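Local structure of GTN Reductase (Agrobacterium tumefaciens, 5N6G) at residues Leu184-Leu189 with Arg230-Thr235; Lys329-Ile332 with Asp336-Arg339. The protein probably acts as an Old Yellow Enzyme-type ene-reductase, reducing activated carbon-carbon double bonds with bound flavin mononucleotide. All blocks are in the same frame, centred on the assembly; numbering follows the deposited sequence.

Contact 1. Residues Leu184-Leu189 with Arg230-Thr235; sequences LIEQFL and RLSPVT. With FMN (flavin mononucleotide), chain B.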
ATOM      1  N   LEU A 184       7.318   2.640  -7.399  1.00 12.55           N
ATOM      2  CA  LEU A 184       7.484   2.614  -8.861  1.00 11.43           C
ATOM      3  C   LEU A 184       6.357   3.344  -9.587  1.00  9.95           C
ATOM      4  O   LEU A 184       6.618   4.120 -10.511  1.00 11.86           O
ATOM      5  CB  LEU A 184       7.580   1.182  -9.372  1.00 12.72           C
ATOM      6  CG  LEU A 184       7.803   1.062 -10.891  1.00 13.30           C
ATOM      7  CD1 LEU A 184       9.162   1.598 -11.287  1.00 16.39           C
ATOM      8  CD2 LEU A 184       7.619  -0.396 -11.365  1.00 16.07           C
ATOM      9  N   ILE A 185       5.103   3.033  -9.262  1.00 10.60           N
ATOM     10  CA  ILE A 185       4.002   3.614 -10.023  1.00 12.95           C
ATOM     11  C   ILE A 185       4.003   5.122  -9.852  1.00 12.25           C
ATOM     12  O   ILE A 185       3.805   5.869 -10.819  1.00 14.09           O
ATOM     13  CB  ILE A 185       2.663   2.980  -9.617  1.00 11.84           C
ATOM     14  CG1 ILE A 185       2.663   1.491  -9.996  1.00 14.07           C
ATOM     15  CG2 ILE A 185       1.502   3.663 -10.341  1.00 14.06           C
ATOM     16  CD1 ILE A 185       1.464   0.703  -9.494  1.00 13.35           C
ATOM     17  N   GLU A 186       4.243   5.594  -8.627  1.00 12.28           N
ATOM     18  CA  GLU A 186       4.316   7.031  -8.371  1.00 12.39           C
ATOM     19  C   GLU A 186       5.488   7.676  -9.081  1.00 11.75           C
ATOM     20  O   GLU A 186       5.422   8.853  -9.461  1.00 14.74           O
ATOM     21  CB  GLU A 186       4.456   7.330  -6.881  1.00 19.88           C
ATOM     22  CG  GLU A 186       3.197   7.725  -6.245  1.00 30.35           C
ATOM     23  CD  GLU A 186       3.361   8.685  -5.065  1.00 23.44           C
ATOM     24  OE1 GLU A 186       4.480   9.174  -4.720  1.00 21.04           O
ATOM     25  OE2 GLU A 186       2.302   8.936  -4.481  1.00 24.22           O
ATOM     26  N   GLN A 187       6.594   6.950  -9.214  1.00 11.40           N
ATOM     27  CA  GLN A 187       7.749   7.473  -9.937  1.00 10.89           C
ATOM     28  C   GLN A 187       7.398   7.793 -11.391  1.00 12.24           C
ATOM     29  O   GLN A 187       7.853   8.798 -11.947  1.00 14.11           O
ATOM     30  CB  GLN A 187       8.910   6.477  -9.856  1.00 11.75           C
ATOM     31  CG  GLN A 187       9.537   6.377  -8.474  1.00 12.60           C
ATOM     32  CD  GLN A 187      10.278   5.065  -8.223  1.00 13.40           C
ATOM     33  OE1 GLN A 187      10.917   4.511  -9.115  1.00 12.57           O
ATOM     34  NE2 GLN A 187      10.227   4.597  -6.985  1.00 11.66           N
ATOM     35  N   PHE A 188       6.567   6.955 -12.015  1.00 11.04           N
ATOM     36  CA  PHE A 188       6.045   7.270 -13.346  1.00 12.87           C
ATOM     37  C   PHE A 188       5.064   8.437 -13.302  1.00 15.30           C
ATOM     38  O   PHE A 188       5.051   9.280 -14.213  1.00 14.19           O
ATOM     39  CB  PHE A 188       5.331   6.057 -13.932  1.00 13.01           C
ATOM     40  CG  PHE A 188       6.215   5.054 -14.637  1.00 12.20           C
ATOM     41  CD1 PHE A 188       6.773   3.990 -13.952  1.00 12.70           C
ATOM     42  CD2 PHE A 188       6.472   5.163 -15.997  1.00 12.71           C
ATOM     43  CE1 PHE A 188       7.573   3.080 -14.604  1.00 13.93           C
ATOM     44  CE2 PHE A 188       7.250   4.232 -16.669  1.00 14.81           C
ATOM     45  CZ  PHE A 188       7.803   3.193 -15.975  1.00 14.63           C
ATOM     46  N   LEU A 189       4.230   8.501 -12.264  1.00 14.03           N
ATOM     47  CA  LEU A 189       3.163   9.507 -12.206  0.52 14.63           C
ATOM     48  C   LEU A 189       3.704  10.915 -12.009  1.00 16.15           C
ATOM     49  O   LEU A 189       3.224  11.866 -12.639  1.00 14.31           O
ATOM     50  CB  LEU A 189       2.218   9.226 -11.040  0.52 14.01           C
ATOM     51  CG  LEU A 189       1.218   8.090 -11.075  0.52 14.18           C
ATOM     52  CD1 LEU A 189       0.539   8.023  -9.719  0.52 14.97           C
ATOM     53  CD2 LEU A 189       0.215   8.326 -12.169  0.52 21.58           C
ATOM     54  N   ARG A 230      -3.936   2.117  -3.741  1.00 12.77           N
ATOM     55  CA  ARG A 230      -3.594   3.158  -2.780  1.00 14.22           C
ATOM     56  C   ARG A 230      -2.907   4.319  -3.492  1.00 13.44           C
ATOM     57  O   ARG A 230      -1.953   4.109  -4.245  1.00 13.36           O
ATOM     58  CB  ARG A 230      -2.685   2.611  -1.676  1.00 13.77           C
ATOM     59  CG  ARG A 230      -2.558   3.592  -0.522  1.00 15.44           C
ATOM     60  CD  ARG A 230      -1.815   3.042   0.659  1.00 18.23           C
ATOM     61  NE  ARG A 230      -2.402   3.539   1.898  1.00 18.07           N
ATOM     62  CZ  ARG A 230      -1.743   3.774   3.028  1.00 15.95           C
ATOM     63  NH1 ARG A 230      -0.440   3.642   3.091  1.00 17.89           N
ATOM     64  NH2 ARG A 230      -2.416   4.162   4.097  1.00 17.79           N
ATOM     65  N   LEU A 231      -3.334   5.541  -3.191  1.00 13.04           N
ATOM     66  CA  LEU A 231      -2.832   6.758  -3.816  1.00 15.20           C
ATOM     67  C   LEU A 231      -2.463   7.762  -2.732  1.00 14.80           C
ATOM     68  O   LEU A 231      -3.062   7.777  -1.656  1.00 15.85           O
ATOM     69  CB  LEU A 231      -3.885   7.390  -4.757  1.00 13.81           C
ATOM     70  CG  LEU A 231      -4.393   6.479  -5.864  1.00 12.83           C
ATOM     71  CD1 LEU A 231      -5.634   7.138  -6.514  1.00 14.54           C
ATOM     72  CD2 LEU A 231      -3.261   6.227  -6.858  1.00 16.16           C
ATOM     73  N   SER A 232      -1.493   8.626  -3.020  1.00 12.94           N
ATOM     74  CA  SER A 232      -0.997   9.588  -2.039  1.00 12.30           C
ATOM     75  C   SER A 232      -0.587  10.851  -2.794  1.00 14.56           C
ATOM     76  O   SER A 232       0.593  11.043  -3.135  1.00 15.43           O
ATOM     77  CB  SER A 232       0.167   9.013  -1.223  1.00 13.59           C
ATOM     78  OG  SER A 232       1.198   8.502  -2.069  1.00 15.05           O
ATOM     79  N   PRO A 233      -1.548  11.737  -3.082  1.00 14.50           N
ATOM     80  CA  PRO A 233      -1.297  12.833  -4.043  1.00 16.35           C
ATOM     81  C   PRO A 233      -0.180  13.797  -3.675  1.00 17.69           C
ATOM     82  O   PRO A 233       0.454  14.347  -4.586  1.00 20.01           O
ATOM     83  CB  PRO A 233      -2.651  13.562  -4.086  1.00 17.76           C
ATOM     84  CG  PRO A 233      -3.655  12.531  -3.735  1.00 23.76           C
ATOM     85  CD  PRO A 233      -2.983  11.579  -2.785  1.00 17.95           C
ATOM     86  N   VAL A 234       0.080  14.068  -2.398  1.00 15.13           N
ATOM     87  CA  VAL A 234       1.011  15.135  -2.051  1.00 15.44           C
ATOM     88  C   VAL A 234       2.188  14.668  -1.225  1.00 19.93           C
ATOM     89  O   VAL A 234       3.006  15.494  -0.825  1.00 18.64           O
ATOM     90  CB  VAL A 234       0.300  16.294  -1.318  1.00 16.21           C
ATOM     91  CG1 VAL A 234      -0.803  16.889  -2.177  1.00 23.31           C
ATOM     92  CG2 VAL A 234      -0.265  15.846   0.009  1.00 17.83           C
ATOM     93  N   THR A 235       2.313  13.394  -0.962  1.00 16.11           N
ATOM     94  CA  THR A 235       3.284  12.983   0.027  1.00 15.51           C
ATOM     95  C   THR A 235       4.713  13.218  -0.465  1.00 17.27           C
ATOM     96  O   THR A 235       5.010  12.995  -1.638  1.00 18.84           O
ATOM     97  CB  THR A 235       3.108  11.525   0.385  1.00 17.74           C
ATOM     98  OG1 THR A 235       4.016  11.238   1.452  1.00 17.00           O
ATOM     99  CG2 THR A 235       3.397  10.630  -0.783  1.00 21.18           C
TER
HETATM  100  N1  FMN B 401       2.232   2.572   3.752  1.00 13.95           N
HETATM  101  C2  FMN B 401       2.083   1.701   2.700  1.00 14.56           C
HETATM  102  O2  FMN B 401       1.378   1.986   1.706  1.00 13.88           O
HETATM  103  N3  FMN B 401       2.697   0.469   2.749  1.00 13.78           N
HETATM  104  C4  FMN B 401       3.515   0.011   3.765  1.00 18.21           C
HETATM  105  O4  FMN B 401       3.979  -1.128   3.732  1.00 15.09           O
HETATM  106  C4A FMN B 401       3.693   0.947   4.854  1.00 15.82           C
HETATM  107  N5  FMN B 401       4.427   0.576   5.873  1.00 17.57           N
HETATM  108  C5A FMN B 401       4.458   1.411   6.976  1.00 14.45           C
HETATM  109  C6  FMN B 401       5.138   0.982   8.111  1.00 13.65           C
HETATM  110  C7  FMN B 401       5.106   1.724   9.283  1.00 16.15           C
HETATM  111  C7M FMN B 401       5.833   1.200  10.497  1.00 17.99           C
HETATM  112  C8  FMN B 401       4.393   2.927   9.329  1.00 14.99           C
HETATM  113  C8M FMN B 401       4.285   3.724  10.600  1.00 15.24           C
HETATM  114  C9  FMN B 401       3.729   3.376   8.190  1.00 13.99           C
HETATM  115  C9A FMN B 401       3.752   2.619   7.019  1.00 12.77           C
HETATM  116  N10 FMN B 401       2.996   2.989   5.885  1.00 13.01           N
HETATM  117  C10 FMN B 401       2.970   2.189   4.776  1.00 16.36           C
HETATM  118  C1' FMN B 401       2.098   4.147   5.993  1.00 13.76           C
HETATM  119  C2' FMN B 401       0.824   3.779   6.742  1.00 13.24           C
HETATM  120  O2' FMN B 401       0.054   2.830   5.995  1.00 14.00           O
HETATM  121  C3' FMN B 401      -0.059   4.987   7.059  1.00 13.06           C
HETATM  122  O3' FMN B 401      -0.363   5.685   5.853  1.00 17.08           O
HETATM  123  C4' FMN B 401       0.579   5.971   8.038  1.00 13.82           C
HETATM  124  O4' FMN B 401       1.024   5.284   9.210  1.00 16.59           O
HETATM  125  C5' FMN B 401      -0.356   7.111   8.399  1.00 15.21           C
HETATM  126  O5' FMN B 401      -1.528   6.607   9.072  1.00 15.69           O
HETATM  127  P   FMN B 401      -1.785   6.711  10.672  1.00 18.04           P
HETATM  128  O1P FMN B 401      -1.835   8.193  10.977  1.00 19.42           O
HETATM  129  O2P FMN B 401      -0.574   6.059  11.318  1.00 18.55           O
HETATM  130  O3P FMN B 401      -3.063   5.989  10.891  1.00 17.50           O
HETATM  131  O   HOH W   1       0.062   8.215  -5.433  1.00 15.60           O
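Helix 184-189 and the end of strand 227-231 keep their backbones apart: the nearest CA pair, Glu-186 and Leu-231, is separated by 8.5 Å, and only 118 Å² is buried between the segments. One polar side chain, that of Glu-186, therefore carries most of the contact. Extended beyond its CG, Glu-186 brings OE2 within 2.7 Å of Ser-232 OG, which donates a hydrogen bond from above the carboxylate, 38° out of its plane. Ser-232 OG in turn accepts from Asn-181 N, so the serine ties the glutamate to a residue of the 2-phenylacrylic acid pocket. In this TIM barrel the helix 184-189 follows the fourth strand of the sheet and Ser-232 directly follows the fifth, 227-231; the contact thus links two adjacent strand exits. A water bridges the same gap, donating to Glu-186 OE2 and accepting from Ser-232 N, 2.9 Å from the water oxygen. Glu-186 OE2 also lies 3.0 Å from Ser-232 O; the closeness of these two acceptors is probably tolerated because Lys-190 NZ binds both. Glu-186 OE1 takes Gly-182 N, which leaves both carboxylate oxygens of this buried residue with partners. On the strand itself, Arg-230 turns to the cofactor. With CG anti to the backbone N (chi1 -168°), its chain bends at chi3, and NH1 donates to FMN O2 at 2.8 Å while NH2 donates to FMN O3' at 3.1 Å. A positive group beside the pyrimidine end would be expected to stabilise negative charge on the reduced flavin.

Contact 2. Residues Lys329-Ile332 with Asp336-Arg339; sequences KAFI and DLVR. With FMN (flavin mononucleotide), chain B.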
ATOM      1  N   LYS A 329      -0.601   3.481  12.712  1.00 17.77           N
ATOM      2  CA  LYS A 329       0.097   3.335  13.983  1.00 17.61           C
ATOM      3  C   LYS A 329      -0.824   2.836  15.089  1.00 18.55           C
ATOM      4  O   LYS A 329      -0.389   2.082  15.960  1.00 18.29           O
ATOM      5  CB  LYS A 329       0.745   4.660  14.375  1.00 20.11           C
ATOM      6  CG  LYS A 329       1.916   5.027  13.454  1.00 19.88           C
ATOM      7  CD  LYS A 329       2.651   6.256  13.941  1.00 26.92           C
ATOM      8  CE  LYS A 329       1.806   7.501  13.790  1.00 25.44           C
ATOM      9  NZ  LYS A 329       1.374   7.760  12.389  1.00 24.95           N
ATOM     10  N   ALA A 330      -2.105   3.196  15.057  1.00 19.76           N
ATOM     11  CA  ALA A 330      -2.996   2.710  16.102  1.00 18.89           C
ATOM     12  C   ALA A 330      -3.186   1.197  16.018  1.00 18.30           C
ATOM     13  O   ALA A 330      -3.378   0.544  17.057  1.00 20.02           O
ATOM     14  CB  ALA A 330      -4.349   3.416  16.031  1.00 19.60           C
ATOM     15  N   PHE A 331      -3.139   0.621  14.811  1.00 18.71           N
ATOM     16  CA  PHE A 331      -3.224  -0.835  14.693  1.00 19.11           C
ATOM     17  C   PHE A 331      -1.924  -1.538  15.077  1.00 19.53           C
ATOM     18  O   PHE A 331      -1.963  -2.681  15.550  1.00 19.86           O
ATOM     19  CB  PHE A 331      -3.654  -1.236  13.275  1.00 15.73           C
ATOM     20  CG  PHE A 331      -5.100  -1.629  13.187  1.00 16.93           C
ATOM     21  CD1 PHE A 331      -5.565  -2.712  13.915  1.00 21.20           C
ATOM     22  CD2 PHE A 331      -5.988  -0.924  12.398  1.00 17.38           C
ATOM     23  CE1 PHE A 331      -6.883  -3.091  13.862  1.00 22.74           C
ATOM     24  CE2 PHE A 331      -7.314  -1.300  12.333  1.00 17.50           C
ATOM     25  CZ  PHE A 331      -7.762  -2.383  13.071  1.00 19.09           C
ATOM     26  N   ILE A 332      -0.765  -0.887  14.920  1.00 17.96           N
ATOM     27  CA  ILE A 332       0.461  -1.458  15.479  1.00 17.14           C
ATOM     28  C   ILE A 332       0.259  -1.774  16.947  1.00 19.19           C
ATOM     29  O   ILE A 332       0.582  -2.867  17.420  1.00 19.68           O
ATOM     30  CB  ILE A 332       1.650  -0.502  15.285  1.00 17.97           C
ATOM     31  CG1 ILE A 332       2.011  -0.420  13.811  1.00 16.81           C
ATOM     32  CG2 ILE A 332       2.853  -0.950  16.131  1.00 20.00           C
ATOM     33  CD1 ILE A 332       3.110   0.599  13.504  1.00 20.55           C
ATOM     34  N   ASP A 336      -6.867  -5.195  19.187  1.00 22.11           N
ATOM     35  CA  ASP A 336      -8.323  -5.082  19.266  1.00 20.65           C
ATOM     36  C   ASP A 336      -8.775  -3.635  19.158  1.00 27.61           C
ATOM     37  O   ASP A 336      -9.626  -3.173  19.919  1.00 24.05           O
ATOM     38  CB  ASP A 336      -8.837  -5.714  20.555  1.00 22.30           C
ATOM     39  CG  ASP A 336      -8.241  -5.098  21.811  1.00 29.38           C
ATOM     40  OD1 ASP A 336      -7.212  -4.401  21.742  1.00 27.34           O
ATOM     41  OD2 ASP A 336      -8.803  -5.341  22.901  1.00 29.63           O
ATOM     42  N   LEU A 337      -8.199  -2.905  18.206  1.00 22.05           N
ATOM     43  CA  LEU A 337      -8.575  -1.511  17.986  1.00 21.73           C
ATOM     44  C   LEU A 337     -10.074  -1.370  17.776  1.00 24.71           C
ATOM     45  O   LEU A 337     -10.684  -0.414  18.263  1.00 22.24           O
ATOM     46  CB  LEU A 337      -7.828  -0.941  16.781  1.00 22.03           C
ATOM     47  CG  LEU A 337      -8.137   0.520  16.462  1.00 19.01           C
ATOM     48  CD1 LEU A 337      -7.747   1.432  17.634  1.00 22.41           C
ATOM     49  CD2 LEU A 337      -7.414   0.934  15.207  1.00 18.60           C
ATOM     50  N   VAL A 338     -10.683  -2.305  17.041  1.00 24.76           N
ATOM     51  CA  VAL A 338     -12.112  -2.192  16.742  1.00 23.94           C
ATOM     52  C   VAL A 338     -12.922  -2.141  18.031  1.00 24.24           C
ATOM     53  O   VAL A 338     -13.755  -1.244  18.231  1.00 27.11           O
ATOM     54  CB  VAL A 338     -12.563  -3.350  15.833  1.00 24.20           C
ATOM     55  CG1 VAL A 338     -14.083  -3.392  15.720  1.00 22.31           C
ATOM     56  CG2 VAL A 338     -11.953  -3.221  14.450  1.00 21.78           C
ATOM     57  N   ARG A 339     -12.680  -3.094  18.937  1.00 23.94           N
ATOM     58  CA  ARG A 339     -13.402  -3.108  20.208  1.00 25.72           C
ATOM     59  C   ARG A 339     -13.109  -1.864  21.037  1.00 27.17           C
ATOM     60  O   ARG A 339     -14.013  -1.293  21.656  1.00 29.81           O
ATOM     61  CB  ARG A 339     -13.033  -4.363  20.985  1.00 28.86           C
ATOM     62  CG  ARG A 339     -13.774  -4.504  22.322  1.00 34.22           C
ATOM     63  CD  ARG A 339     -13.289  -5.712  23.083  1.00 47.09           C
ATOM     64  NE  ARG A 339     -13.732  -5.670  24.477  1.00 43.84           N
ATOM     65  CZ  ARG A 339     -13.159  -6.355  25.462  1.00 55.44           C
ATOM     66  NH1 ARG A 339     -12.117  -7.137  25.214  1.00 53.61           N
ATOM     67  NH2 ARG A 339     -13.627  -6.255  26.698  1.00 73.59           N
TER
HETATM   68  N1  FMN B 401       2.232   2.572   3.752  1.00 13.95           N
HETATM   69  C2  FMN B 401       2.083   1.701   2.700  1.00 14.56           C
HETATM   70  O2  FMN B 401       1.378   1.986   1.706  1.00 13.88           O
HETATM   71  N3  FMN B 401       2.697   0.469   2.749  1.00 13.78           N
HETATM   72  C4  FMN B 401       3.515   0.011   3.765  1.00 18.21           C
HETATM   73  O4  FMN B 401       3.979  -1.128   3.732  1.00 15.09           O
HETATM   74  C4A FMN B 401       3.693   0.947   4.854  1.00 15.82           C
HETATM   75  N5  FMN B 401       4.427   0.576   5.873  1.00 17.57           N
HETATM   76  C5A FMN B 401       4.458   1.411   6.976  1.00 14.45           C
HETATM   77  C6  FMN B 401       5.138   0.982   8.111  1.00 13.65           C
HETATM   78  C7  FMN B 401       5.106   1.724   9.283  1.00 16.15           C
HETATM   79  C7M FMN B 401       5.833   1.200  10.497  1.00 17.99           C
HETATM   80  C8  FMN B 401       4.393   2.927   9.329  1.00 14.99           C
HETATM   81  C8M FMN B 401       4.285   3.724  10.600  1.00 15.24           C
HETATM   82  C9  FMN B 401       3.729   3.376   8.190  1.00 13.99           C
HETATM   83  C9A FMN B 401       3.752   2.619   7.019  1.00 12.77           C
HETATM   84  N10 FMN B 401       2.996   2.989   5.885  1.00 13.01           N
HETATM   85  C10 FMN B 401       2.970   2.189   4.776  1.00 16.36           C
HETATM   86  C1' FMN B 401       2.098   4.147   5.993  1.00 13.76           C
HETATM   87  C2' FMN B 401       0.824   3.779   6.742  1.00 13.24           C
HETATM   88  O2' FMN B 401       0.054   2.830   5.995  1.00 14.00           O
HETATM   89  C3' FMN B 401      -0.059   4.987   7.059  1.00 13.06           C
HETATM   90  O3' FMN B 401      -0.363   5.685   5.853  1.00 17.08           O
HETATM   91  C4' FMN B 401       0.579   5.971   8.038  1.00 13.82           C
HETATM   92  O4' FMN B 401       1.024   5.284   9.210  1.00 16.59           O
HETATM   93  C5' FMN B 401      -0.356   7.111   8.399  1.00 15.21           C
HETATM   94  O5' FMN B 401      -1.528   6.607   9.072  1.00 15.69           O
HETATM   95  P   FMN B 401      -1.785   6.711  10.672  1.00 18.04           P
HETATM   96  O1P FMN B 401      -1.835   8.193  10.977  1.00 19.42           O
HETATM   97  O2P FMN B 401      -0.574   6.059  11.318  1.00 18.55           O
HETATM   98  O3P FMN B 401      -3.063   5.989  10.891  1.00 17.50           O
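Ala-330 and Phe-331 pack against Leu-337 in an apolar helix-to-helix contact, where the short helix 329-333 after the last TIM-barrel strand is followed, beyond a short turn, by helix 337-343. That short helix, with its N-terminal end at the FMN phosphate, corresponds to the element after the last strand in many phosphate-binding TIM barrels. Lys-329 binds FMN O2P twice: its backbone N donates at 2.9 Å and almost straight (173°), and NZ, carried back by bends at chi3 and chi4, donates at 2.8 Å. The helix end would be expected to help stabilise the phosphate charge. Behind this site the packing is close, with Phe-331 and Leu-337 CA atoms 6.3 Å apart and 184 Å² buried. The Phe-331 side chain also meets Ile-19 and Met-21 of the first barrel strand, wedging its ring between barrel and helix 337-343. Leu-337 crosses the Phe-331 side chain at about a right angle. With CG anti to the backbone N (chi1 -180°) and the chi2 turn beyond it, CD2 comes over one face of the ring. Leu-337 CD2 lies 4.0 Å from Ala-330 CB. The CH-pi contact places Leu-337 CD2 3.7 Å from the Phe-331 ring centroid, 16° off the normal.

How the contacts relate
Both contacts meet the same FMN but at different ends of it. From 230-235, Arg-230 holds the pyrimidine carbonyl O2 and ribityl O3', with a weak bond to O2', whereas Lys-329 of contact 2 holds the phosphate. The centres of contacts 1 and 2 lie about 26 Å apart, on opposite sides of the chain's centre, and their nearest atoms are about 9 Å apart, so the cofactor spans what the segments do not. Contact 1 is nearer the bound 2-phenylacrylic acid: the side chain of Ser-232 is about 8 Å from it, against about 14 Å for that of Phe-331. Along the chain, contact 1 closes before contact 2 opens, reflecting the middle and end of the barrel.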